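Side-chain contacts in polysaccharide deacetylase (Bacillus anthracis, PDB 2J13), which probably removes acetyl groups from peptidoglycan sugars of the bacterial cell wall, as a family 4 carbohydrate esterase: residues L74-E79 / D216-L221; K80-T85 / K223-L228; G107-N112 / S237-V242. One frame throughout, in Å; residues are numbered along the deposited sequence. Where two conformers were deposited one is given.

In the fold
The three contacts illustrate how early and late parts of one chain are packed together in a barrel-like α/β fold of the NodB homology type. The partners 74-79, 80-85 and 107-112 come first, and 216-221, 223-228 and 237-242 follow in the same order. Contacts 1 and 2, with centres about 8 Å apart, share helix 217-230 and fasten it to helix 70-80 and the turn after it. Contact 3, centred about 18 Å from contact 1 and 15 Å from contact 2, ties the chain's last helix to the strand leading to the zinc ligand His-113. Strands 84-88 and 109-112 are neighbours in the parallel sheet, linking contacts 2 and 3.

Contact 1 of 3, residues L74-E79 / D216-L221; sequences LDVLKE and DNAEAL
The carbonyl oxygen of Ala-218 is met across the interface by a methyl group, Val-76 CG2 lying 3.5 Å from Ala-218 O, in a pairing of two near-parallel helices on the outside of the barrel-like α/β fold. The axes of the segments 74-79 and 217-221 approach to 9.6 Å and cross at -21°, and valine, alanine and leucine side chains fill the space between them. Val-76 does most of this work from helix 70-80, its two branches dividing the surface of helix 217-230. CG2 goes to Ala-218, whose CB is 4.2 Å from Val-76 CG2. CG1, held anti to the backbone N (chi1 171°), turns instead to the next helical turn and reaches Leu-221 CD2 at 4.0 Å.

Leu-221 also leaves its helix with CG anti to the backbone N (chi1 179°), which carries its branch into the gap between the helices. There its side chain lies obliquely to that of Val-76 and nearly perpendicular to that of Leu-77. Both leucines also touch Leu-59 of strand 56-63, so the helix pair closes inward on the sheet. On the flank of the 216-221 segment, Asn-217 OD1 accepts a hydrogen bond from Ile-213 N and a weak one from Ser-214 N. Deepest toward the sheet, a single methyl pair joins the leucines, Leu-77 CD2 standing 4.1 Å from Leu-221 CD2.

Contact 2 of 3, residues K80-T85 / K223-L228; sequences KKVPAT and KIIDDL
A Schellman motif ends helix 70-80 here, and the residues on either side of its positive-phi residue, Lys-80 and Val-82, are the ones that meet helix 217-230. In the motif, Lys-81 is the C-prime residue: Val-82 N bonds back to Leu-77 O and Lys-81 N to Lys-78 O. The turn belongs to the beta-alpha-beta unit in which helix 70-80 connects the parallel strands 56-63 and 84-88. By ending the helix, it lets Val-82 face inward and leaves Lys-80 nearer the surface, a good example of how a helix terminus can present an apolar and a charged group to the same partner.

The apolar half centres on Ile-225. Val-82 and Ile-225 meet tip to tip, with Val-82 CG2 placed 3.7 Å from Ile-225 CG2 and 3.8 Å from Ile-225 CD1, so that one valine methyl is shared by both arms of the isoleucine. Phe-235 of strand 234-236 touches both residues from the sheet side.

Lys-80 meets the same CG2 methyl of Ile-225, its CB 4.0 Å from it, and the two side chains cross obliquely. Its chain is bent once, at chi2 (-66°), and then runs extended, which takes the aliphatic part past the isoleucine and delivers the ammonium group to Asp-226. Arg-229, one turn further along helix 217-230, donates to Lys-80 O and so ties down the helix end as well. The lysine and aspartate side chains cross at about a right angle. Within this salt bridge Lys-80 NZ lies 2.7 Å from Asp-226 OD1, which it meets on the syn lone pair, while the second bond, from Lys-80 NZ to Asp-226 OD2, is weak at 3.0 Å.

Contact 3 of 3, residues G107-N112 / S237-V242; sequences GHIIGN and SLDDLV
Ile-109 lays its terminal methyl over the flat face of the Asp-239 carboxylate, CD1 standing 3.7 Å from Asp-239 CG. The two oxygens are almost equally near, with Ile-109 CD1 lying 3.8 Å from both Asp-239 OD1 and Asp-239 OD2, as expected when a methyl sits above the group and not at its edge. The side chains themselves meet at a slant. Ile-109 can reach so far because CG1 is anti to the carbonyl carbon and the chain then continues extended (chi2 168°), making CD1 the single point through which it touches the helix. The same methyl also brushes the start of that helix, lying 4.1 Å from Ser-237 CB.

What it meets is a capped helix N-terminus. Ser-237 is the N-cap, and with Asp-240 it forms a capping box: Asp-240 N donates to Ser-237 OG at 3.0 Å, and Ser-237 N returns a bond of 2.8 Å to Asp-240 OD2. This second bond is nearly straight (174°), although it reaches the anti side of the carboxylate from 27° out of its plane. Reciprocal bonding of this kind satisfies the backbone N-H of the N-cap residue and one N-H of the first turn, and fixes the serine whose CB faces the isoleucine. Asp-239 has a different polar partner, its OD1 being hydrogen-bonded to Tyr-150 OH.

Tyr-150, on strand 150-151, also packs on Ile-109, Leu-238 and Val-242. Leu-238 extends the contact to Thr-85 and Phe-87 of strand 84-88 and to Val-174 of strand 172-174. Helix 238-243, following strand 234-236, is thus joined to strand 109-112, which runs beside strand 84-88 and leads to the zinc-bound His-113.

Contact 1 of 3, residues L74-E79 / D216-L221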
ATOM      1  N   LEU A  74       1.508   3.567  14.943  1.00 25.39           N
ATOM      2  CA  LEU A  74       2.706   2.761  15.047  1.00 25.42           C
ATOM      3  C   LEU A  74       2.809   2.169  16.459  1.00 26.57           C
ATOM      4  O   LEU A  74       3.209   1.039  16.613  1.00 25.98           O
ATOM      5  CB  LEU A  74       3.950   3.585  14.715  1.00 25.55           C
ATOM      6  CG  LEU A  74       4.139   3.819  13.189  1.00 23.76           C
ATOM      7  CD1 LEU A  74       5.107   4.947  12.924  1.00 24.35           C
ATOM      8  CD2 LEU A  74       4.603   2.523  12.531  1.00 23.91           C
ATOM      9  N   ASP A  75       2.417   2.944  17.457  1.00 27.79           N
ATOM     10  CA  ASP A  75       2.441   2.427  18.854  1.00 29.12           C
ATOM     11  C   ASP A  75       1.520   1.189  18.992  1.00 28.64           C
ATOM     12  O   ASP A  75       1.874   0.196  19.640  1.00 29.66           O
ATOM     13  CB  ASP A  75       2.002   3.509  19.831  1.00 30.30           C
ATOM     14  CG  ASP A  75       3.016   4.639  19.998  1.00 32.57           C
ATOM     15  OD1 ASP A  75       4.202   4.470  19.662  1.00 35.20           O
ATOM     16  OD2 ASP A  75       2.611   5.715  20.511  1.00 37.74           O
ATOM     17  N   VAL A  76       0.309   1.280  18.441  1.00 28.26           N
ATOM     18  CA  VAL A  76      -0.622   0.160  18.441  1.00 27.20           C
ATOM     19  C   VAL A  76      -0.013  -1.058  17.725  1.00 26.14           C
ATOM     20  O   VAL A  76      -0.031  -2.164  18.226  1.00 24.92           O
ATOM     21  CB  VAL A  76      -1.981   0.517  17.829  1.00 26.96           C
ATOM     22  CG1 VAL A  76      -2.820  -0.721  17.653  1.00 26.31           C
ATOM     23  CG2 VAL A  76      -2.718   1.569  18.664  1.00 26.92           C
ATOM     24  N   LEU A  77       0.536  -0.868  16.528  1.00 25.75           N
ATOM     25  CA  LEU A  77       1.087  -1.993  15.776  1.00 25.37           C
ATOM     26  C   LEU A  77       2.235  -2.693  16.514  1.00 27.21           C
ATOM     27  O   LEU A  77       2.381  -3.918  16.444  1.00 26.62           O
ATOM     28  CB  LEU A  77       1.567  -1.499  14.388  1.00 24.90           C
ATOM     29  CG  LEU A  77       0.449  -0.977  13.481  1.00 24.32           C
ATOM     30  CD1 LEU A  77       1.097  -0.359  12.180  1.00 23.60           C
ATOM     31  CD2 LEU A  77      -0.525  -2.079  13.153  1.00 24.74           C
ATOM     32  N   LYS A  78       3.026  -1.902  17.231  1.00 28.93           N
ATOM     33  CA  LYS A  78       4.133  -2.409  18.014  1.00 30.91           C
ATOM     34  C   LYS A  78       3.618  -3.231  19.212  1.00 31.26           C
ATOM     35  O   LYS A  78       4.125  -4.299  19.463  1.00 31.19           O
ATOM     36  CB  LYS A  78       4.975  -1.231  18.494  1.00 31.35           C
ATOM     37  CG  LYS A  78       6.239  -1.576  19.290  1.00 33.80           C
ATOM     38  CD  LYS A  78       6.845  -0.282  19.795  1.00 36.27           C
ATOM     39  CE  LYS A  78       8.317  -0.145  19.485  1.00 41.53           C
ATOM     40  NZ  LYS A  78       8.741   1.309  19.352  1.00 44.06           N
ATOM     41  N   GLU A  79       2.595  -2.712  19.885  1.00 31.66           N
ATOM     42  CA  GLU A  79       1.982  -3.371  21.042  0.50 32.52           C
ATOM     43  C   GLU A  79       1.376  -4.705  20.656  1.00 32.06           C
ATOM     44  O   GLU A  79       1.515  -5.704  21.384  1.00 32.59           O
ATOM     45  CB  GLU A  79       0.889  -2.487  21.636  0.50 32.61           C
ATOM     46  CG  GLU A  79       1.411  -1.298  22.430  0.50 33.65           C
ATOM     47  CD  GLU A  79       0.342  -0.605  23.264  0.50 34.56           C
ATOM     48  OE1 GLU A  79      -0.774  -1.163  23.435  0.50 35.72           O
ATOM     49  OE2 GLU A  79       0.623   0.517  23.755  0.50 36.81           O
ATOM     50  N   ASP A 216      -9.303   9.147  17.396  1.00 42.95           N
ATOM     51  CA  ASP A 216      -9.946   7.855  17.718  1.00 42.90           C
ATOM     52  C   ASP A 216      -9.520   6.679  16.826  1.00 40.88           C
ATOM     53  O   ASP A 216      -9.876   5.535  17.096  1.00 40.93           O
ATOM     54  CB  ASP A 216     -11.464   7.971  17.596  1.00 43.71           C
ATOM     55  CG  ASP A 216     -12.111   8.701  18.768  1.00 46.93           C
ATOM     56  OD1 ASP A 216     -11.470   8.871  19.834  1.00 50.94           O
ATOM     57  OD2 ASP A 216     -13.292   9.093  18.624  1.00 50.89           O
ATOM     58  N   ASN A 217      -8.816   6.951  15.735  1.00 38.67           N
ATOM     59  CA  ASN A 217      -8.428   5.885  14.806  1.00 36.92           C
ATOM     60  C   ASN A 217      -7.513   4.852  15.420  1.00 35.57           C
ATOM     61  O   ASN A 217      -7.597   3.684  15.076  1.00 34.16           O
ATOM     62  CB  ASN A 217      -7.714   6.471  13.571  1.00 36.88           C
ATOM     63  CG  ASN A 217      -8.668   7.118  12.581  1.00 37.41           C
ATOM     64  OD1 ASN A 217      -8.229   7.647  11.570  1.00 38.16           O
ATOM     65  ND2 ASN A 217      -9.983   7.076  12.859  1.00 39.63           N
ATOM     66  N   ALA A 218      -6.615   5.292  16.284  1.00 34.89           N
ATOM     67  CA  ALA A 218      -5.672   4.383  16.943  1.00 35.41           C
ATOM     68  C   ALA A 218      -6.426   3.366  17.813  1.00 35.60           C
ATOM     69  O   ALA A 218      -6.085   2.172  17.821  1.00 34.14           O
ATOM     70  CB  ALA A 218      -4.651   5.177  17.760  1.00 36.05           C
ATOM     71  N   GLU A 219      -7.482   3.843  18.484  1.00 35.79           N
ATOM     72  CA  GLU A 219      -8.329   3.012  19.343  0.50 36.17           C
ATOM     73  C   GLU A 219      -9.106   2.012  18.495  1.00 35.19           C
ATOM     74  O   GLU A 219      -9.229   0.827  18.843  1.00 34.71           O
ATOM     75  CB  GLU A 219      -9.307   3.908  20.128  0.50 36.64           C
ATOM     76  CG  GLU A 219      -9.536   3.522  21.589  0.50 38.04           C
ATOM     77  CD  GLU A 219     -10.161   4.662  22.409  0.50 38.39           C
ATOM     78  OE1 GLU A 219     -10.732   5.612  21.815  0.50 40.88           O
ATOM     79  OE2 GLU A 219     -10.073   4.611  23.657  0.50 42.12           O
ATOM     80  N   ALA A 220      -9.659   2.499  17.391  1.00 33.56           N
ATOM     81  CA  ALA A 220     -10.407   1.648  16.475  1.00 31.94           C
ATOM     82  C   ALA A 220      -9.491   0.553  15.943  1.00 30.47           C
ATOM     83  O   ALA A 220      -9.885  -0.600  15.902  1.00 30.88           O
ATOM     84  CB  ALA A 220     -10.983   2.444  15.331  1.00 33.30           C
ATOM     85  N   LEU A 221      -8.265   0.906  15.559  1.00 27.58           N
ATOM     86  CA  LEU A 221      -7.330  -0.089  15.028  1.00 26.46           C
ATOM     87  C   LEU A 221      -7.054  -1.178  16.050  1.00 26.86           C
ATOM     88  O   LEU A 221      -7.018  -2.357  15.701  1.00 26.20           O
ATOM     89  CB  LEU A 221      -6.001   0.551  14.647  1.00 26.67           C
ATOM     90  CG  LEU A 221      -4.917  -0.366  14.096  1.00 26.11           C
ATOM     91  CD1 LEU A 221      -5.366  -1.045  12.772  1.00 25.47           C
ATOM     92  CD2 LEU A 221      -3.639   0.447  13.915  1.00 24.90           C
TER

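Contact 2 of 3, residues K80-T85 / K223-L228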
ATOM      1  N   LYS A  80       0.689  -4.712  19.521  1.00 30.75           N
ATOM      2  CA  LYS A  80      -0.039  -5.857  19.054  1.00 30.25           C
ATOM      3  C   LYS A  80       0.781  -6.791  18.184  1.00 29.14           C
ATOM      4  O   LYS A  80       0.279  -7.831  17.776  1.00 28.59           O
ATOM      5  CB  LYS A  80      -1.272  -5.400  18.261  1.00 30.32           C
ATOM      6  CG  LYS A  80      -2.227  -4.518  19.026  1.00 32.15           C
ATOM      7  CD  LYS A  80      -2.887  -5.241  20.157  1.00 34.73           C
ATOM      8  CE  LYS A  80      -3.903  -4.349  20.813  1.00 37.30           C
ATOM      9  NZ  LYS A  80      -4.621  -5.101  21.873  1.00 37.88           N
ATOM     10  N   LYS A  81       2.007  -6.396  17.854  1.00 28.92           N
ATOM     11  CA  LYS A  81       2.866  -7.130  16.929  1.00 29.18           C
ATOM     12  C   LYS A  81       2.180  -7.451  15.607  1.00 27.11           C
ATOM     13  O   LYS A  81       2.067  -8.594  15.178  1.00 27.21           O
ATOM     14  CB  LYS A  81       3.440  -8.376  17.607  1.00 30.06           C
ATOM     15  CG  LYS A  81       4.285  -8.006  18.799  1.00 33.55           C
ATOM     16  CD  LYS A  81       5.505  -7.197  18.367  1.00 38.78           C
ATOM     17  CE  LYS A  81       6.310  -6.643  19.529  1.00 41.98           C
ATOM     18  NZ  LYS A  81       6.962  -5.356  19.111  1.00 44.63           N
ATOM     19  N   VAL A  82       1.712  -6.395  14.960  1.00 25.60           N
ATOM     20  CA  VAL A  82       1.022  -6.513  13.685  1.00 24.86           C
ATOM     21  C   VAL A  82       1.861  -5.764  12.646  1.00 23.83           C
ATOM     22  O   VAL A  82       2.168  -4.582  12.866  1.00 25.12           O
ATOM     23  CB  VAL A  82      -0.398  -5.855  13.786  1.00 23.87           C
ATOM     24  CG1 VAL A  82      -1.002  -5.648  12.422  1.00 23.95           C
ATOM     25  CG2 VAL A  82      -1.310  -6.732  14.649  1.00 24.70           C
ATOM     26  N   PRO A  83       2.237  -6.445  11.552  1.00 23.26           N
ATOM     27  CA  PRO A  83       2.967  -5.812  10.461  1.00 23.24           C
ATOM     28  C   PRO A  83       2.043  -5.050   9.516  1.00 22.03           C
ATOM     29  O   PRO A  83       0.906  -5.437   9.317  1.00 22.05           O
ATOM     30  CB  PRO A  83       3.573  -7.009   9.731  1.00 24.14           C
ATOM     31  CG  PRO A  83       2.603  -8.090   9.896  1.00 24.29           C
ATOM     32  CD  PRO A  83       2.002  -7.871  11.278  1.00 23.33           C
ATOM     33  N   ALA A  84       2.560  -3.972   8.940  1.00 21.13           N
ATOM     34  CA  ALA A  84       1.818  -3.213   7.937  1.00 19.78           C
ATOM     35  C   ALA A  84       2.764  -2.708   6.864  1.00 19.74           C
ATOM     36  O   ALA A  84       3.987  -2.662   7.060  1.00 19.45           O
ATOM     37  CB  ALA A  84       1.118  -2.045   8.593  1.00 20.48           C
ATOM     38  N   THR A  85       2.201  -2.366   5.707  1.00 18.36           N
ATOM     39  CA  THR A  85       2.912  -1.610   4.685  1.00 17.60           C
ATOM     40  C   THR A  85       2.342  -0.182   4.685  1.00 17.25           C
ATOM     41  O   THR A  85       1.117  -0.004   4.652  1.00 18.59           O
ATOM     42  CB  THR A  85       2.835  -2.220   3.259  1.00 18.38           C
ATOM     43  OG1 THR A  85       3.542  -3.466   3.221  1.00 20.95           O
ATOM     44  CG2 THR A  85       3.443  -1.267   2.202  1.00 17.87           C
ATOM     45  N   LYS A 223      -8.903  -2.198  18.516  1.00 31.23           N
ATOM     46  CA  LYS A 223     -10.114  -3.020  18.648  1.00 32.29           C
ATOM     47  C   LYS A 223     -10.323  -3.975  17.488  1.00 30.35           C
ATOM     48  O   LYS A 223     -10.736  -5.135  17.688  1.00 30.24           O
ATOM     49  CB  LYS A 223     -11.342  -2.110  18.776  1.00 32.16           C
ATOM     50  CG  LYS A 223     -11.393  -1.254  20.032  1.00 35.43           C
ATOM     51  CD  LYS A 223     -12.538  -0.267  19.946  1.00 37.47           C
ATOM     52  CE  LYS A 223     -13.854  -0.980  19.593  1.00 41.45           C
ATOM     53  NZ  LYS A 223     -15.078  -0.190  19.904  1.00 44.86           N
ATOM     54  N   ILE A 224     -10.042  -3.501  16.267  1.00 28.90           N
ATOM     55  CA  ILE A 224     -10.175  -4.284  15.063  1.00 27.58           C
ATOM     56  C   ILE A 224      -9.170  -5.446  15.068  1.00 25.55           C
ATOM     57  O   ILE A 224      -9.524  -6.586  14.763  1.00 24.73           O
ATOM     58  CB  ILE A 224      -9.955  -3.396  13.801  1.00 28.56           C
ATOM     59  CG1 ILE A 224     -11.127  -2.427  13.647  1.00 29.20           C
ATOM     60  CG2 ILE A 224      -9.779  -4.255  12.577  1.00 30.98           C
ATOM     61  CD1 ILE A 224     -10.922  -1.362  12.534  1.00 30.39           C
ATOM     62  N   ILE A 225      -7.936  -5.164  15.466  1.00 24.03           N
ATOM     63  CA  ILE A 225      -6.901  -6.209  15.546  1.00 23.21           C
ATOM     64  C   ILE A 225      -7.318  -7.293  16.547  1.00 24.34           C
ATOM     65  O   ILE A 225      -7.282  -8.498  16.250  1.00 24.49           O
ATOM     66  CB  ILE A 225      -5.574  -5.588  15.960  1.00 23.26           C
ATOM     67  CG1 ILE A 225      -4.954  -4.829  14.770  1.00 22.99           C
ATOM     68  CG2 ILE A 225      -4.555  -6.628  16.430  1.00 24.04           C
ATOM     69  CD1 ILE A 225      -3.781  -3.946  15.175  1.00 24.78           C
ATOM     70  N   ASP A 226      -7.728  -6.851  17.713  1.00 24.57           N
ATOM     71  CA  ASP A 226      -8.167  -7.802  18.752  1.00 26.54           C
ATOM     72  C   ASP A 226      -9.338  -8.648  18.264  1.00 27.22           C
ATOM     73  O   ASP A 226      -9.346  -9.901  18.380  1.00 27.04           O
ATOM     74  CB  ASP A 226      -8.524  -7.055  20.035  1.00 27.85           C
ATOM     75  CG  ASP A 226      -7.314  -6.468  20.767  1.00 30.91           C
ATOM     76  OD1 ASP A 226      -6.145  -6.828  20.462  1.00 31.97           O
ATOM     77  OD2 ASP A 226      -7.539  -5.638  21.707  1.00 35.67           O
ATOM     78  N   ASP A 227     -10.353  -7.992  17.717  1.00 27.33           N
ATOM     79  CA  ASP A 227     -11.577  -8.647  17.250  0.50 27.88           C
ATOM     80  C   ASP A 227     -11.325  -9.659  16.117  1.00 27.35           C
ATOM     81  O   ASP A 227     -11.881 -10.760  16.075  1.00 27.49           O
ATOM     82  CB  ASP A 227     -12.550  -7.541  16.802  0.50 28.75           C
ATOM     83  CG  ASP A 227     -13.918  -8.055  16.433  0.50 31.10           C
ATOM     84  OD1 ASP A 227     -14.802  -8.053  17.312  0.50 36.62           O
ATOM     85  OD2 ASP A 227     -14.127  -8.431  15.266  0.50 34.11           O
ATOM     86  N   LEU A 228     -10.491  -9.279  15.153  1.00 26.27           N
ATOM     87  CA  LEU A 228     -10.197 -10.152  14.071  1.00 26.01           C
ATOM     88  C   LEU A 228      -9.363 -11.347  14.533  1.00 25.63           C
ATOM     89  O   LEU A 228      -9.591 -12.459  14.074  1.00 26.84           O
ATOM     90  CB  LEU A 228      -9.529  -9.392  12.914  1.00 26.07           C
ATOM     91  CG  LEU A 228     -10.505  -8.465  12.188  1.00 26.28           C
ATOM     92  CD1 LEU A 228      -9.782  -7.543  11.182  1.00 28.27           C
ATOM     93  CD2 LEU A 228     -11.563  -9.275  11.461  1.00 30.82           C
TER

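Contact 3 of 3, residues G107-N112 / S237-V242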
ATOM      1  N   GLY A 107       9.724  -2.908  12.045  1.00 28.75           N
ATOM      2  CA  GLY A 107       9.392  -4.130  11.340  1.00 27.96           C
ATOM      3  C   GLY A 107       8.345  -4.018  10.243  1.00 27.29           C
ATOM      4  O   GLY A 107       7.793  -5.030   9.816  1.00 28.55           O
ATOM      5  N   HIS A 108       8.093  -2.798   9.774  1.00 25.21           N
ATOM      6  CA  HIS A 108       7.111  -2.596   8.694  1.00 23.61           C
ATOM      7  C   HIS A 108       7.790  -2.527   7.331  1.00 23.83           C
ATOM      8  O   HIS A 108       9.038  -2.546   7.240  1.00 25.80           O
ATOM      9  CB  HIS A 108       6.286  -1.368   8.977  1.00 23.42           C
ATOM     10  CG  HIS A 108       5.608  -1.443  10.297  1.00 22.23           C
ATOM     11  ND1 HIS A 108       4.662  -2.404  10.589  1.00 22.48           N
ATOM     12  CD2 HIS A 108       5.809  -0.745  11.437  1.00 24.28           C
ATOM     13  CE1 HIS A 108       4.276  -2.258  11.842  1.00 24.51           C
ATOM     14  NE2 HIS A 108       4.959  -1.266  12.381  1.00 24.77           N
ATOM     15  N   ILE A 109       6.976  -2.520   6.276  1.00 21.72           N
ATOM     16  CA  ILE A 109       7.497  -2.370   4.909  1.00 20.71           C
ATOM     17  C   ILE A 109       7.072  -1.009   4.447  1.00 20.17           C
ATOM     18  O   ILE A 109       5.912  -0.618   4.673  1.00 19.87           O
ATOM     19  CB  ILE A 109       6.941  -3.429   3.988  1.00 22.04           C
ATOM     20  CG1 ILE A 109       7.419  -4.800   4.447  1.00 22.18           C
ATOM     21  CG2 ILE A 109       7.308  -3.127   2.533  1.00 22.17           C
ATOM     22  CD1 ILE A 109       6.691  -5.923   3.778  1.00 25.11           C
ATOM     23  N   ILE A 110       7.996  -0.266   3.841  1.00 20.03           N
ATOM     24  CA  ILE A 110       7.677   1.037   3.276  1.00 19.41           C
ATOM     25  C   ILE A 110       7.456   0.851   1.776  1.00 19.02           C
ATOM     26  O   ILE A 110       8.334   0.327   1.048  1.00 19.55           O
ATOM     27  CB  ILE A 110       8.782   2.089   3.533  1.00 19.53           C
ATOM     28  CG1 ILE A 110       9.073   2.225   5.033  1.00 19.31           C
ATOM     29  CG2 ILE A 110       8.390   3.438   2.978  1.00 19.40           C
ATOM     30  CD1 ILE A 110      10.351   3.067   5.263  1.00 22.51           C
ATOM     31  N   GLY A 111       6.248   1.200   1.335  1.00 18.27           N
ATOM     32  CA  GLY A 111       5.894   1.125  -0.085  1.00 17.56           C
ATOM     33  C   GLY A 111       5.961   2.473  -0.765  1.00 17.15           C
ATOM     34  O   GLY A 111       6.099   3.490  -0.137  1.00 17.06           O
ATOM     35  N   ASN A 112       5.796   2.437  -2.081  1.00 16.56           N
ATOM     36  CA  ASN A 112       5.955   3.565  -2.957  1.00 16.68           C
ATOM     37  C   ASN A 112       4.589   4.109  -3.399  1.00 15.94           C
ATOM     38  O   ASN A 112       3.842   3.389  -4.086  1.00 17.26           O
ATOM     39  CB  ASN A 112       6.758   3.111  -4.167  1.00 17.07           C
ATOM     40  CG  ASN A 112       7.228   4.244  -5.050  1.00 16.82           C
ATOM     41  OD1 ASN A 112       6.558   5.275  -5.202  1.00 18.51           O
ATOM     42  ND2 ASN A 112       8.426   4.058  -5.653  1.00 17.53           N
ATOM     43  N   SER A 237       2.376  -9.824   6.337  1.00 25.92           N
ATOM     44  CA  SER A 237       2.994  -8.788   5.498  1.00 25.12           C
ATOM     45  C   SER A 237       2.787  -9.057   4.025  1.00 24.95           C
ATOM     46  O   SER A 237       2.447 -10.164   3.624  1.00 26.78           O
ATOM     47  CB  SER A 237       4.492  -8.731   5.745  1.00 26.03           C
ATOM     48  OG  SER A 237       5.116  -9.786   5.034  1.00 27.05           O
ATOM     49  N   LEU A 238       3.031  -8.043   3.198  1.00 23.87           N
ATOM     50  CA  LEU A 238       2.917  -8.208   1.747  1.00 24.31           C
ATOM     51  C   LEU A 238       3.981  -9.179   1.212  1.00 25.65           C
ATOM     52  O   LEU A 238       3.735  -9.855   0.241  1.00 27.51           O
ATOM     53  CB  LEU A 238       2.983  -6.877   1.020  1.00 24.21           C
ATOM     54  CG  LEU A 238       1.803  -5.942   1.287  1.00 21.75           C
ATOM     55  CD1 LEU A 238       1.950  -4.689   0.441  1.00 22.94           C
ATOM     56  CD2 LEU A 238       0.451  -6.623   0.974  1.00 24.04           C
ATOM     57  N   ASP A 239       5.134  -9.243   1.863  1.00 27.07           N
ATOM     58  CA  ASP A 239       6.126 -10.315   1.578  1.00 28.79           C
ATOM     59  C   ASP A 239       5.503 -11.714   1.800  1.00 30.16           C
ATOM     60  O   ASP A 239       5.730 -12.662   1.014  1.00 31.54           O
ATOM     61  CB  ASP A 239       7.373 -10.128   2.452  1.00 28.86           C
ATOM     62  CG  ASP A 239       8.227  -8.886   2.087  1.00 31.15           C
ATOM     63  OD1 ASP A 239       8.004  -8.184   1.076  1.00 31.19           O
ATOM     64  OD2 ASP A 239       9.175  -8.610   2.859  1.00 34.91           O
ATOM     65  N   ASP A 240       4.739 -11.872   2.877  1.00 30.31           N
ATOM     66  CA  ASP A 240       4.062 -13.147   3.170  1.00 30.98           C
ATOM     67  C   ASP A 240       3.038 -13.469   2.086  1.00 31.28           C
ATOM     68  O   ASP A 240       2.887 -14.634   1.660  1.00 32.60           O
ATOM     69  CB  ASP A 240       3.337 -13.091   4.527  1.00 30.19           C
ATOM     70  CG  ASP A 240       4.269 -12.916   5.705  1.00 33.28           C
ATOM     71  OD1 ASP A 240       5.354 -13.546   5.693  1.00 35.79           O
ATOM     72  OD2 ASP A 240       3.914 -12.181   6.683  1.00 34.22           O
ATOM     73  N   LEU A 241       2.343 -12.436   1.609  1.00 30.82           N
ATOM     74  CA  LEU A 241       1.338 -12.592   0.583  1.00 31.71           C
ATOM     75  C   LEU A 241       1.977 -13.226  -0.647  1.00 33.42           C
ATOM     76  O   LEU A 241       1.472 -14.220  -1.166  1.00 32.99           O
ATOM     77  CB  LEU A 241       0.712 -11.243   0.191  1.00 31.64           C
ATOM     78  CG  LEU A 241      -0.503 -11.381  -0.736  1.00 32.18           C
ATOM     79  CD1 LEU A 241      -1.532 -10.256  -0.546  1.00 29.91           C
ATOM     80  CD2 LEU A 241      -0.054 -11.471  -2.204  1.00 32.96           C
ATOM     81  N   VAL A 242       3.063 -12.621  -1.106  1.00 34.61           N
ATOM     82  CA  VAL A 242       3.749 -13.121  -2.292  1.00 36.58           C
ATOM     83  C   VAL A 242       4.150 -14.597  -2.101  1.00 39.02           C
ATOM     84  O   VAL A 242       3.935 -15.428  -3.000  1.00 38.89           O
ATOM     85  CB  VAL A 242       4.961 -12.227  -2.640  1.00 36.42           C
ATOM     86  CG1 VAL A 242       5.805 -12.863  -3.751  1.00 35.39           C
ATOM     87  CG2 VAL A 242       4.472 -10.863  -3.089  1.00 35.36           C
TER